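Local coordinates for protein leucine aminopeptidase (Fimbriiglobus ruber, PDB 7D1B) that probably acts as a zinc-dependent glutaminyl cyclase of peptidase family M28, closing N-terminal glutamine of peptides to pyroglutamate, at residues F44-L49 with G264-K269; M164-H169 with V179-F184; K171-N176 with V329-I334; D238-A243 with G320-D325; E258-A263 with P296-I301. All coordinates share one frame; numbering follows the deposited sequence. Where two conformers were deposited one is given.

Interaction 1 (F44-L49 with G264-K269); sequences FKTFPL and GWVGAK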
# COMPACT_ATOMS: atom_id res chain seq x y z
N PHE A 44 0.01 16.03 17.66
CA PHE A 44 -0.06 14.60 17.33
C PHE A 44 0.92 13.86 18.23
O PHE A 44 1.82 14.46 18.83
CB PHE A 44 0.25 14.33 15.86
CG PHE A 44 1.67 14.48 15.51
CD1 PHE A 44 2.21 15.73 15.26
CD2 PHE A 44 2.48 13.36 15.39
CE1 PHE A 44 3.54 15.86 14.91
CE2 PHE A 44 3.81 13.49 15.04
CZ PHE A 44 4.34 14.74 14.80
N LYS A 45 0.77 12.55 18.28
CA LYS A 45 1.70 11.71 19.03
C LYS A 45 2.02 10.46 18.22
O LYS A 45 1.30 10.09 17.30
CB LYS A 45 1.10 11.29 20.37
CG LYS A 45 -0.23 10.53 20.26
CD LYS A 45 -0.85 10.24 21.61
CE LYS A 45 -0.03 9.22 22.42
NZ LYS A 45 -0.12 7.85 21.83
N THR A 46 3.11 9.80 18.59
CA THR A 46 3.35 8.44 18.15
C THR A 46 2.51 7.47 18.98
O THR A 46 1.93 7.84 20.00
CB THR A 46 4.83 8.07 18.28
OG1 THR A 46 5.20 8.16 19.66
CG2 THR A 46 5.70 9.01 17.43
N PHE A 47 2.39 6.25 18.48
CA PHE A 47 1.63 5.19 19.13
C PHE A 47 2.54 3.99 19.37
O PHE A 47 3.58 3.86 18.72
CB PHE A 47 0.41 4.81 18.27
CG PHE A 47 -0.71 5.79 18.43
CD1 PHE A 47 -0.64 7.04 17.82
CD2 PHE A 47 -1.78 5.50 19.24
CE1 PHE A 47 -1.64 7.99 18.03
CE2 PHE A 47 -2.79 6.43 19.45
CZ PHE A 47 -2.71 7.68 18.86
N PRO A 48 2.17 3.09 20.31
CA PRO A 48 3.07 1.98 20.70
C PRO A 48 3.00 0.83 19.70
O PRO A 48 2.66 -0.31 20.04
CB PRO A 48 2.55 1.61 22.09
CG PRO A 48 1.07 1.91 21.98
CD PRO A 48 1.01 3.20 21.21
N LEU A 49 3.34 1.12 18.45
CA LEU A 49 3.34 0.11 17.41
C LEU A 49 4.37 -0.96 17.76
O LEU A 49 5.46 -0.66 18.25
CB LEU A 49 3.67 0.76 16.06
CG LEU A 49 2.84 1.98 15.65
CD1 LEU A 49 3.17 2.33 14.19
CD2 LEU A 49 1.35 1.85 15.83
N GLY A 264 10.24 14.06 9.95
CA GLY A 264 11.30 14.77 10.67
C GLY A 264 11.02 14.84 12.15
O GLY A 264 11.92 14.64 12.98
N TRP A 265 9.77 15.09 12.51
CA TRP A 265 9.39 15.17 13.92
C TRP A 265 9.40 13.82 14.63
O TRP A 265 9.70 13.77 15.82
CB TRP A 265 8.02 15.81 14.00
CG TRP A 265 8.03 17.29 13.72
CD1 TRP A 265 9.07 18.16 13.94
CD2 TRP A 265 6.96 18.07 13.21
NE1 TRP A 265 8.69 19.44 13.60
CE2 TRP A 265 7.40 19.41 13.15
CE3 TRP A 265 5.67 17.77 12.77
CZ2 TRP A 265 6.57 20.45 12.72
CZ3 TRP A 265 4.84 18.81 12.35
CH2 TRP A 265 5.30 20.14 12.32
N VAL A 266 9.06 12.73 13.94
CA VAL A 266 9.07 11.46 14.65
C VAL A 266 10.41 10.75 14.56
O VAL A 266 10.61 9.77 15.27
CB VAL A 266 7.88 10.55 14.31
CG1 VAL A 266 6.57 11.30 14.57
CG2 VAL A 266 8.00 10.10 12.89
N GLY A 267 11.35 11.26 13.79
CA GLY A 267 12.66 10.63 13.69
C GLY A 267 12.69 9.45 12.74
O GLY A 267 13.53 8.56 12.90
N ALA A 268 11.82 9.43 11.72
CA ALA A 268 11.81 8.35 10.73
C ALA A 268 12.84 8.71 9.67
O ALA A 268 12.56 9.45 8.72
CB ALA A 268 10.41 8.22 10.14
N LYS A 269 14.06 8.21 9.86
CA LYS A 269 15.20 8.64 9.05
C LYS A 269 15.14 8.14 7.62
O LYS A 269 15.87 8.66 6.77
CB LYS A 269 16.50 8.18 9.70
CG LYS A 269 16.72 8.66 11.12
CD LYS A 269 17.04 10.15 11.10
CE LYS A 269 17.14 10.78 12.48
NZ LYS A 269 18.23 10.18 13.28
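Where helix 253-266 comes to its C-terminal end, Trp265 and Val266 on its last turn receive Phe44 and Thr46 from the extended segment that leads into helix 51-63. The ring of Phe44 comes in edge first. Its CE1 lies 3.6 Å from CE3 of Trp265, while CE2 of Phe44 is 3.6 Å from CG1 of Val266 (in the conformer given), so two neighbouring residues of the helix share one aromatic rim. The two aromatic rings meet rim to rim, their planes at 34°, and neither covers the face of the other. CG of Phe44 stands between the backbone N and the carbonyl carbon (chi1 73°), which swings the ring off the strand-like backbone toward the helix. Beside it the exposed Thr46 turns its methyl CG2 to the same CG1 of Val266, at 3.8 Å, keeping OG1 on its other branch. Gln335 and Ile336 of helix 320-336 also touch Phe44. With only a methyl group at Phe44, as in an alanine, CE3 of Trp265 and CG1 of Val266 would probably lose their apolar partner. Gly267, with positive phi, ends the helix and, with a probable hydrogen bond from Ala268 N to Ala263 O, is consistent with a Schellman motif.

Interaction 2 (M164-H169 with V179-F184); sequences MELAHH and VDFVLF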
# COMPACT_ATOMS: atom_id res chain seq x y z
N MET A 164 -2.37 -4.27 9.22
CA MET A 164 -2.76 -5.17 10.32
C MET A 164 -2.24 -4.66 11.65
O MET A 164 -2.96 -4.69 12.65
CB MET A 164 -2.26 -6.58 10.05
CG MET A 164 -2.96 -7.27 8.89
SD MET A 164 -2.34 -8.95 8.59
CE MET A 164 -3.17 -9.82 9.91
N GLU A 165 -0.99 -4.19 11.70
CA GLU A 165 -0.47 -3.63 12.94
C GLU A 165 -1.23 -2.36 13.33
O GLU A 165 -1.65 -2.21 14.48
CB GLU A 165 1.04 -3.36 12.84
CG GLU A 165 1.59 -2.62 14.06
CD GLU A 165 1.40 -3.36 15.37
OE1 GLU A 165 1.27 -4.60 15.33
OE2 GLU A 165 1.41 -2.69 16.45
N LEU A 166 -1.40 -1.44 12.39
CA LEU A 166 -2.07 -0.18 12.68
C LEU A 166 -3.47 -0.41 13.21
O LEU A 166 -3.96 0.36 14.05
CB LEU A 166 -2.13 0.70 11.43
CG LEU A 166 -0.82 1.32 10.97
CD1 LEU A 166 -1.02 2.01 9.63
CD2 LEU A 166 -0.29 2.30 12.00
N ALA A 167 -4.15 -1.46 12.72
CA ALA A 167 -5.51 -1.73 13.16
C ALA A 167 -5.63 -1.91 14.67
O ALA A 167 -6.70 -1.67 15.21
CB ALA A 167 -6.04 -2.96 12.43
N HIS A 168 -4.57 -2.38 15.35
CA HIS A 168 -4.64 -2.50 16.80
C HIS A 168 -4.83 -1.15 17.48
O HIS A 168 -5.33 -1.10 18.61
CB HIS A 168 -3.38 -3.17 17.35
CG HIS A 168 -3.29 -4.62 17.02
ND1 HIS A 168 -3.96 -5.58 17.74
CD2 HIS A 168 -2.61 -5.27 16.05
CE1 HIS A 168 -3.69 -6.77 17.22
NE2 HIS A 168 -2.88 -6.61 16.20
N HIS A 169 -4.42 -0.07 16.82
CA HIS A 169 -4.35 1.25 17.43
C HIS A 169 -5.44 2.19 16.95
O HIS A 169 -5.71 3.17 17.64
CB HIS A 169 -2.99 1.88 17.11
CG HIS A 169 -1.86 0.96 17.40
ND1 HIS A 169 -1.25 0.89 18.64
CD2 HIS A 169 -1.27 0.01 16.63
CE1 HIS A 169 -0.32 -0.06 18.61
NE2 HIS A 169 -0.33 -0.61 17.40
N VAL A 179 -10.52 7.55 7.81
CA VAL A 179 -9.34 6.84 7.30
C VAL A 179 -9.79 5.53 6.70
O VAL A 179 -10.38 4.70 7.41
CB VAL A 179 -8.27 6.61 8.38
CG1 VAL A 179 -7.07 5.86 7.78
CG2 VAL A 179 -7.81 7.93 8.97
N ASP A 180 -9.52 5.32 5.41
CA ASP A 180 -9.80 4.06 4.74
C ASP A 180 -8.49 3.37 4.41
O ASP A 180 -7.62 3.96 3.75
CB ASP A 180 -10.60 4.29 3.46
CG ASP A 180 -11.99 4.78 3.77
OD1 ASP A 180 -12.52 4.39 4.82
OD2 ASP A 180 -12.55 5.57 2.99
N PHE A 181 -8.33 2.14 4.90
CA PHE A 181 -7.25 1.27 4.47
C PHE A 181 -7.75 0.58 3.21
O PHE A 181 -8.79 -0.11 3.25
CB PHE A 181 -6.99 0.20 5.53
CG PHE A 181 -6.35 0.69 6.81
CD1 PHE A 181 -6.01 2.03 7.04
CD2 PHE A 181 -6.06 -0.24 7.82
CE1 PHE A 181 -5.40 2.43 8.25
CE2 PHE A 181 -5.45 0.16 9.01
CZ PHE A 181 -5.12 1.48 9.23
N VAL A 182 -7.07 0.77 2.09
CA VAL A 182 -7.52 0.22 0.82
C VAL A 182 -6.44 -0.73 0.31
O VAL A 182 -5.28 -0.33 0.14
CB VAL A 182 -7.84 1.33 -0.21
CG1 VAL A 182 -8.31 0.71 -1.52
CG2 VAL A 182 -8.87 2.31 0.37
N LEU A 183 -6.84 -1.97 0.05
CA LEU A 183 -5.97 -3.00 -0.50
C LEU A 183 -6.39 -3.25 -1.94
O LEU A 183 -7.52 -3.70 -2.21
CB LEU A 183 -6.05 -4.27 0.33
CG LEU A 183 -5.38 -4.05 1.70
CD1 LEU A 183 -5.90 -5.05 2.69
CD2 LEU A 183 -3.88 -4.11 1.56
N PHE A 184 -5.49 -2.93 -2.88
CA PHE A 184 -5.76 -3.09 -4.30
C PHE A 184 -5.37 -4.48 -4.78
O PHE A 184 -4.22 -4.91 -4.62
CB PHE A 184 -4.95 -2.09 -5.12
CG PHE A 184 -5.23 -0.64 -4.79
CD1 PHE A 184 -6.52 -0.10 -4.87
CD2 PHE A 184 -4.18 0.19 -4.41
CE1 PHE A 184 -6.74 1.24 -4.58
CE2 PHE A 184 -4.41 1.53 -4.13
CZ PHE A 184 -5.68 2.05 -4.21
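Phe181, on strand 178-184, is the main bearer of this contact, and it works through the far end of its ring. CZ of Phe181 lies 3.8 Å from CB of Leu166, a residue of helix 153-167, and the methyl CD1 of Leu166 is 4.2 Å from the same CZ. The approach is oblique to the ring. Its CB points toward the helix, and with CG anti to the carbonyl carbon (chi1 -70°) the ring's far end reaches Leu166 across a gap where the CA atoms of Ala167 and Phe181 are 9.4 Å apart. A large flat residue suits such a gap; Leu166, branched and bulky, fills in beside it. Ala167 contributes differently: its backbone N sits at the ring's edge, 4.3 Å from CE2 of Phe181, and its small side chain takes little room beside the ring and also touches Phe85 and Leu88. Phe181 has aromatic company too, meeting Trp117 edge-to-face. On another side of the helix, NE2 of His169 donates to OE2 of Glu165 at 2.9 Å in a nearly straight bond (176°), and Arg53 pairs with the other carboxylate oxygen. Strands 123-130 and 178-184 are parallel neighbours, and helix 153-167 lies between them in sequence: the packing of Phe181 under that helix is that of a beta-alpha-beta crossover.

Interaction 3 (K171-N176 with V329-I334); sequences KGVPSN and VLLGWI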
# COMPACT_ATOMS: atom_id res chain seq x y z
N LYS A 171 -8.72 2.60 16.73
CA LYS A 171 -9.84 3.11 17.51
C LYS A 171 -9.40 4.00 18.65
O LYS A 171 -10.25 4.69 19.23
CB LYS A 171 -10.77 2.00 18.00
CG LYS A 171 -11.63 1.37 16.91
CD LYS A 171 -12.38 2.37 16.05
CE LYS A 171 -13.37 3.21 16.82
NZ LYS A 171 -14.74 2.64 16.72
N GLY A 172 -8.10 4.04 18.97
CA GLY A 172 -7.56 4.97 19.94
C GLY A 172 -6.94 6.22 19.34
O GLY A 172 -6.32 6.98 20.08
N VAL A 173 -7.08 6.45 18.04
CA VAL A 173 -6.44 7.58 17.37
C VAL A 173 -7.46 8.71 17.22
O VAL A 173 -8.54 8.49 16.66
CB VAL A 173 -5.90 7.18 15.98
CG1 VAL A 173 -5.36 8.41 15.25
CG2 VAL A 173 -4.83 6.11 16.13
N PRO A 174 -7.14 9.94 17.66
CA PRO A 174 -8.03 11.07 17.40
C PRO A 174 -7.80 11.56 15.97
O PRO A 174 -6.66 11.79 15.55
CB PRO A 174 -7.58 12.11 18.43
CG PRO A 174 -6.15 11.80 18.68
CD PRO A 174 -5.97 10.31 18.48
N SER A 175 -8.90 11.74 15.23
CA SER A 175 -8.76 12.10 13.82
C SER A 175 -9.92 12.97 13.38
O SER A 175 -11.08 12.57 13.51
CB SER A 175 -8.73 10.85 12.95
OG SER A 175 -8.61 11.26 11.60
N ASN A 176 -9.61 14.10 12.75
CA ASN A 176 -10.63 14.95 12.16
C ASN A 176 -11.05 14.51 10.77
O ASN A 176 -11.92 15.15 10.16
CB ASN A 176 -10.13 16.39 12.13
CG ASN A 176 -9.83 16.92 13.51
OD1 ASN A 176 -10.58 16.64 14.46
ND2 ASN A 176 -8.74 17.64 13.65
N VAL A 329 4.62 7.75 11.02
CA VAL A 329 4.45 8.87 10.09
C VAL A 329 3.02 8.93 9.58
O VAL A 329 2.41 10.00 9.53
CB VAL A 329 5.49 8.78 8.96
CG1 VAL A 329 5.19 9.81 7.87
CG2 VAL A 329 6.88 8.98 9.53
N LEU A 330 2.46 7.78 9.20
CA LEU A 330 1.06 7.76 8.74
C LEU A 330 0.12 8.25 9.83
O LEU A 330 -0.79 9.05 9.56
CB LEU A 330 0.67 6.35 8.32
CG LEU A 330 1.36 5.79 7.09
CD1 LEU A 330 1.07 4.31 6.96
CD2 LEU A 330 0.90 6.54 5.85
N LEU A 331 0.31 7.77 11.07
CA LEU A 331 -0.59 8.20 12.14
C LEU A 331 -0.42 9.69 12.44
O LEU A 331 -1.40 10.37 12.76
CB LEU A 331 -0.37 7.36 13.39
CG LEU A 331 -0.79 5.90 13.27
CD1 LEU A 331 -0.48 5.19 14.57
CD2 LEU A 331 -2.27 5.79 12.91
N GLY A 332 0.80 10.21 12.33
CA GLY A 332 0.98 11.65 12.55
C GLY A 332 0.30 12.47 11.47
O GLY A 332 -0.38 13.46 11.76
N TRP A 333 0.45 12.05 10.22
CA TRP A 333 -0.24 12.67 9.09
C TRP A 333 -1.75 12.71 9.33
O TRP A 333 -2.40 13.75 9.14
CB TRP A 333 0.12 11.89 7.82
CG TRP A 333 -0.65 12.27 6.59
CD1 TRP A 333 -0.74 13.50 6.00
CD2 TRP A 333 -1.41 11.38 5.77
NE1 TRP A 333 -1.52 13.44 4.86
CE2 TRP A 333 -1.94 12.14 4.70
CE3 TRP A 333 -1.72 10.01 5.85
CZ2 TRP A 333 -2.73 11.56 3.70
CZ3 TRP A 333 -2.51 9.44 4.85
CH2 TRP A 333 -3.01 10.22 3.79
N ILE A 334 -2.31 11.59 9.78
CA ILE A 334 -3.74 11.54 10.08
C ILE A 334 -4.11 12.55 11.16
O ILE A 334 -5.08 13.31 11.02
CB ILE A 334 -4.15 10.11 10.46
CG1 ILE A 334 -4.12 9.21 9.23
CG2 ILE A 334 -5.51 10.07 11.14
CD1 ILE A 334 -3.98 7.71 9.55
O HOH W 1 -6.97 14.85 12.35
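Ser175 and Ile334 form the tight end of this contact, Val173 and Leu331 a looser one. OG of Ser175 lies 3.4 Å from the methyl CG2 of Ile334, and CB of the same serine is 3.8 Å from that methyl. The hydroxyl is turned away from its own backbone N (chi1 179°), which brings it to the helix and yet leaves it bonded to the carbonyl oxygen of Val177. A small residue fits here because the CA atoms of Ser175 and Ile334 are only 6.3 Å apart, leaving little room for more than a hydroxymethyl. Toward the start of the loop the spacing widens: CG2 of Val173 meets CD2 of Leu331 at 4.1 Å, and its other methyl, CG1, stands 4.4 Å from CG2 of Ile334. Both valine methyls thus face the helix, with Phe47 packed against Val173 and Leu331 as well. On the solvent side the protein atoms part and a water takes over. It accepts from N of Asn176 at 2.8 Å and probably donates to O of Ile334, also at 2.8 Å, linking a backbone N to a backbone O. Exposed Asn176 reaches onward with its amide to the carbonyl of Gln337. The whole is typical of an alpha/beta fold, in which the C-terminal helix 320-336 lies on the sheet and the loop entering strand 178-184 runs along its flank.

Interaction 4 (D238-A243 with G320-D325); sequences DGARLA and GKQMVD. With GOL (glycerol), chain I.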
# COMPACT_ATOMS: atom_id res chain seq x y z
N ASP A 238 15.30 -2.86 5.80
CA ASP A 238 16.26 -2.23 6.70
C ASP A 238 17.05 -1.16 5.96
O ASP A 238 17.69 -1.45 4.95
CB ASP A 238 17.19 -3.35 7.19
CG ASP A 238 18.13 -2.91 8.29
OD1 ASP A 238 17.88 -1.89 8.95
OD2 ASP A 238 19.12 -3.63 8.51
N GLY A 239 17.05 0.06 6.47
CA GLY A 239 17.82 1.11 5.83
C GLY A 239 17.18 1.66 4.58
O GLY A 239 17.87 2.28 3.77
N ALA A 240 15.87 1.47 4.41
CA ALA A 240 15.19 1.96 3.22
C ALA A 240 15.44 3.45 3.01
O ALA A 240 15.55 4.23 3.97
CB ALA A 240 13.68 1.72 3.36
N ARG A 241 15.52 3.84 1.74
CA ARG A 241 15.66 5.24 1.34
C ARG A 241 14.36 5.66 0.66
O ARG A 241 14.15 5.38 -0.53
CB ARG A 241 16.87 5.40 0.43
CG ARG A 241 17.03 6.81 -0.11
CD ARG A 241 18.25 6.90 -1.07
NE ARG A 241 18.22 8.14 -1.84
CZ ARG A 241 17.51 8.32 -2.96
NH1 ARG A 241 16.80 7.33 -3.47
NH2 ARG A 241 17.51 9.51 -3.55
N LEU A 242 13.46 6.28 1.43
CA LEU A 242 12.14 6.69 0.94
C LEU A 242 12.28 8.10 0.40
O LEU A 242 12.18 9.09 1.13
CB LEU A 242 11.09 6.57 2.05
CG LEU A 242 10.96 5.18 2.70
CD1 LEU A 242 9.94 5.23 3.83
CD2 LEU A 242 10.62 4.10 1.68
N ALA A 243 12.57 8.18 -0.90
CA ALA A 243 12.82 9.43 -1.59
C ALA A 243 11.57 9.89 -2.34
O ALA A 243 10.52 9.25 -2.30
CB ALA A 243 14.05 9.30 -2.50
N GLY A 320 11.27 -4.50 11.40
CA GLY A 320 10.16 -4.05 12.23
C GLY A 320 10.27 -2.59 12.61
O GLY A 320 9.27 -1.88 12.67
N LYS A 321 11.49 -2.11 12.88
CA LYS A 321 11.68 -0.70 13.20
C LYS A 321 11.28 0.18 12.03
O LYS A 321 10.65 1.23 12.21
CB LYS A 321 13.12 -0.43 13.61
CG LYS A 321 13.52 1.07 13.53
CD LYS A 321 13.11 1.98 14.68
CE LYS A 321 13.66 3.37 14.41
NZ LYS A 321 12.90 4.42 15.11
N GLN A 322 11.63 -0.22 10.81
CA GLN A 322 11.23 0.54 9.64
C GLN A 322 9.71 0.56 9.49
O GLN A 322 9.12 1.61 9.19
CB GLN A 322 11.90 -0.07 8.40
CG GLN A 322 11.53 0.59 7.08
CD GLN A 322 11.90 2.06 6.99
OE1 GLN A 322 12.77 2.56 7.72
NE2 GLN A 322 11.26 2.77 6.08
N MET A 323 9.06 -0.58 9.75
CA MET A 323 7.60 -0.61 9.70
C MET A 323 7.00 0.35 10.72
O MET A 323 6.05 1.08 10.42
CB MET A 323 7.10 -2.03 9.95
CG MET A 323 7.49 -2.97 8.86
SD MET A 323 6.71 -4.57 8.87
CE MET A 323 4.99 -4.22 8.49
N VAL A 324 7.52 0.34 11.95
CA VAL A 324 7.00 1.21 13.01
C VAL A 324 7.19 2.68 12.64
O VAL A 324 6.30 3.51 12.84
CB VAL A 324 7.67 0.87 14.36
CG1 VAL A 324 7.46 2.00 15.38
CG2 VAL A 324 7.15 -0.47 14.89
N ASP A 325 8.37 3.03 12.09
CA ASP A 325 8.61 4.41 11.69
C ASP A 325 7.58 4.86 10.66
O ASP A 325 6.99 5.95 10.78
CB ASP A 325 10.00 4.55 11.07
CG ASP A 325 11.11 4.68 12.07
OD1 ASP A 325 10.88 4.71 13.29
OD2 ASP A 325 12.26 4.73 11.60
C1 GOL I . 16.36 3.07 9.93
O1 GOL I . 15.82 4.20 9.41
C2 GOL I . 15.37 1.90 9.66
O2 GOL I . 15.30 1.58 8.30
C3 GOL I . 15.74 0.72 10.52
O3 GOL I . 16.67 0.00 9.81
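An amide with its nitrogen against methyl groups and its oxygen on a bound glycerol is the odd feature where Gln322 meets Ala240 and Leu242. NE2 of Gln322 lies 3.6 Å from CD1 of Leu242, which comes from the opposite direction, and 3.8 Å from CB of Ala240. Neither methyl can bond it; the carbonyl oxygen of Phe235 and OG of Ser270 accept its hydrogens instead, so the buried NE2 is satisfied although carbon atoms lie against it. The side chain of Gln322 extends away from its backbone N (chi1 178°) and then bends at chi2 (61°), which brings the amide round to the loop. OE1 of Gln322 accepts a hydrogen bond of 2.8 Å from O2 of glycerol, and that hydroxyl in turn accepts one from N of Gly239 at 3.0 Å, with an N-H...O angle of 148°. The glycerol, probably taken up from the crystallisation liquor, therefore ties helix to loop. Gly239 fits its place because its phi is positive, and Ala240 because a single methyl leaves room for the amide. A leucine instead of Gln322 would probably leave the Phe235 carbonyl and the Ser270 hydroxyl without this donor, and O2 of glycerol without this acceptor. Glutamine thus serves two demands here, giving hydrogens with one end of its amide and taking one with the other.

Interaction 5 (E258-A263 with P296-I301); sequences ELWRVA and PAVDVI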
# COMPACT_ATOMS: atom_id res chain seq x y z
N GLU A 258 3.72 17.56 4.18
CA GLU A 258 3.22 17.14 5.49
C GLU A 258 3.85 15.83 5.93
O GLU A 258 4.25 15.70 7.09
CB GLU A 258 1.70 16.98 5.47
CG GLU A 258 0.98 18.31 5.46
CD GLU A 258 -0.52 18.19 5.56
OE1 GLU A 258 -1.06 17.06 5.48
OE2 GLU A 258 -1.18 19.24 5.75
N LEU A 259 3.93 14.85 5.03
CA LEU A 259 4.45 13.54 5.41
C LEU A 259 5.91 13.63 5.81
O LEU A 259 6.33 13.05 6.82
CB LEU A 259 4.28 12.58 4.26
CG LEU A 259 2.96 11.94 3.97
CD1 LEU A 259 3.15 11.17 2.68
CD2 LEU A 259 2.54 11.00 5.10
N TRP A 260 6.71 14.32 5.00
CA TRP A 260 8.12 14.43 5.32
C TRP A 260 8.35 15.33 6.53
O TRP A 260 9.29 15.10 7.31
CB TRP A 260 8.93 14.90 4.09
CG TRP A 260 9.45 13.78 3.21
CD1 TRP A 260 10.77 13.46 3.03
CD2 TRP A 260 8.71 12.85 2.40
NE1 TRP A 260 10.90 12.39 2.17
CE2 TRP A 260 9.65 12.00 1.76
CE3 TRP A 260 7.34 12.66 2.12
CZ2 TRP A 260 9.27 10.98 0.88
CZ3 TRP A 260 6.98 11.63 1.26
CH2 TRP A 260 7.94 10.80 0.65
N ARG A 261 7.48 16.33 6.77
CA ARG A 261 7.56 17.11 7.99
C ARG A 261 7.30 16.22 9.21
O ARG A 261 8.05 16.26 10.20
CB ARG A 261 6.55 18.27 7.92
CG ARG A 261 6.64 19.25 9.08
CD ARG A 261 5.61 20.36 8.97
NE ARG A 261 5.81 21.11 7.72
CZ ARG A 261 4.91 21.25 6.73
NH1 ARG A 261 3.69 20.77 6.85
NH2 ARG A 261 5.27 21.88 5.62
N VAL A 262 6.24 15.42 9.16
CA VAL A 262 5.97 14.49 10.25
C VAL A 262 7.15 13.54 10.45
O VAL A 262 7.55 13.27 11.59
CB VAL A 262 4.65 13.74 10.02
CG1 VAL A 262 4.49 12.60 11.01
CG2 VAL A 262 3.47 14.69 10.13
N ALA A 263 7.72 13.01 9.35
CA ALA A 263 8.86 12.11 9.48
C ALA A 263 10.01 12.77 10.22
O ALA A 263 10.71 12.13 11.00
CB ALA A 263 9.31 11.63 8.10
N PRO A 296 -5.00 13.75 -4.27
CA PRO A 296 -3.54 13.85 -4.14
C PRO A 296 -3.01 12.57 -3.51
O PRO A 296 -3.49 12.14 -2.46
CB PRO A 296 -3.36 15.06 -3.22
CG PRO A 296 -4.63 15.87 -3.35
CD PRO A 296 -5.71 14.84 -3.57
N ALA A 297 -2.03 11.94 -4.16
CA ALA A 297 -1.60 10.61 -3.75
C ALA A 297 -0.08 10.48 -3.88
O ALA A 297 0.50 10.75 -4.95
CB ALA A 297 -2.30 9.51 -4.54
N VAL A 298 0.54 10.05 -2.79
CA VAL A 298 2.00 9.92 -2.69
C VAL A 298 2.36 8.46 -2.56
O VAL A 298 1.76 7.72 -1.77
CB VAL A 298 2.51 10.71 -1.47
CG1 VAL A 298 3.97 10.39 -1.17
CG2 VAL A 298 2.27 12.19 -1.68
N ASP A 299 3.41 8.06 -3.29
CA ASP A 299 3.99 6.72 -3.18
C ASP A 299 5.16 6.78 -2.21
O ASP A 299 6.14 7.49 -2.45
CB ASP A 299 4.45 6.26 -4.57
CG ASP A 299 4.67 4.77 -4.67
OD1 ASP A 299 4.53 4.03 -3.67
OD2 ASP A 299 4.97 4.34 -5.82
N VAL A 300 5.03 6.07 -1.10
CA VAL A 300 6.08 5.93 -0.10
C VAL A 300 6.80 4.63 -0.47
O VAL A 300 6.28 3.53 -0.25
CB VAL A 300 5.49 5.92 1.31
CG1 VAL A 300 6.55 5.52 2.34
CG2 VAL A 300 4.93 7.29 1.62
N ILE A 301 7.99 4.78 -1.07
CA ILE A 301 8.64 3.70 -1.81
C ILE A 301 10.14 3.94 -1.79
O ILE A 301 10.61 5.08 -1.87
CB ILE A 301 8.09 3.65 -3.26
CG1 ILE A 301 8.74 2.52 -4.08
CG2 ILE A 301 8.23 5.00 -3.98
CD1 ILE A 301 8.00 2.22 -5.39
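Helix 258-263 runs over strand 297-300 at 43° between their N-to-C directions, the axes 11.6 Å apart at closest and Leu259 facing Val298. That separation is bridged by side chains alone. Leu259 and Val298 reach toward each other tip to tip, CD1 of the leucine (in the conformer given) 4.0 Å from CG1 of the valine. The same CD1 of Leu259 lies 4.4 Å from CG2 of Val300, so one leucine methyl addresses two residues on the same face of the strand. Strand 297-300 is the outermost strand at one border of the six-stranded mixed sheet, bonded along its backbone to strand 225-232, and helix 253-266 covers it in the layered alpha/beta manner of this fold. Beta-branched valines suit such a strand, while a long leucine and a wide tryptophan let the helix span the gap. CG1 of Val298 is anti to the backbone N (chi1 169°) and points between the two helix residues: besides Leu259 it meets the edge of the Trp260 ring, 4.1 Å from CZ3. At its polar end the indole is fixed too, NE1 of Trp260 bonding to the carbonyl of Val272, while Phe271 stands edge-to-face with the ring.

How the interactions relate
Two helices link four of the five contacts: 320-336 carries interactions 3 and 4, one toward its C-terminal half and one at its start, their centres about 19 Å apart, and 253-266 carries interactions 1 and 5. The helices pack together through Val262, Ala263 and Val329. Interactions 2 and 5 both reach the mixed sheet, centres about 17 Å apart, one at strand 178-184 and the other at the border strand 297-300. Along the chain, interaction 2 closes before 4 and 5 open, whereas interaction 1 crosses 3, 4 and 5. Segment 44-49, early in the ordered chain, thus packs against helices of the alpha/beta core that come much later in the sequence.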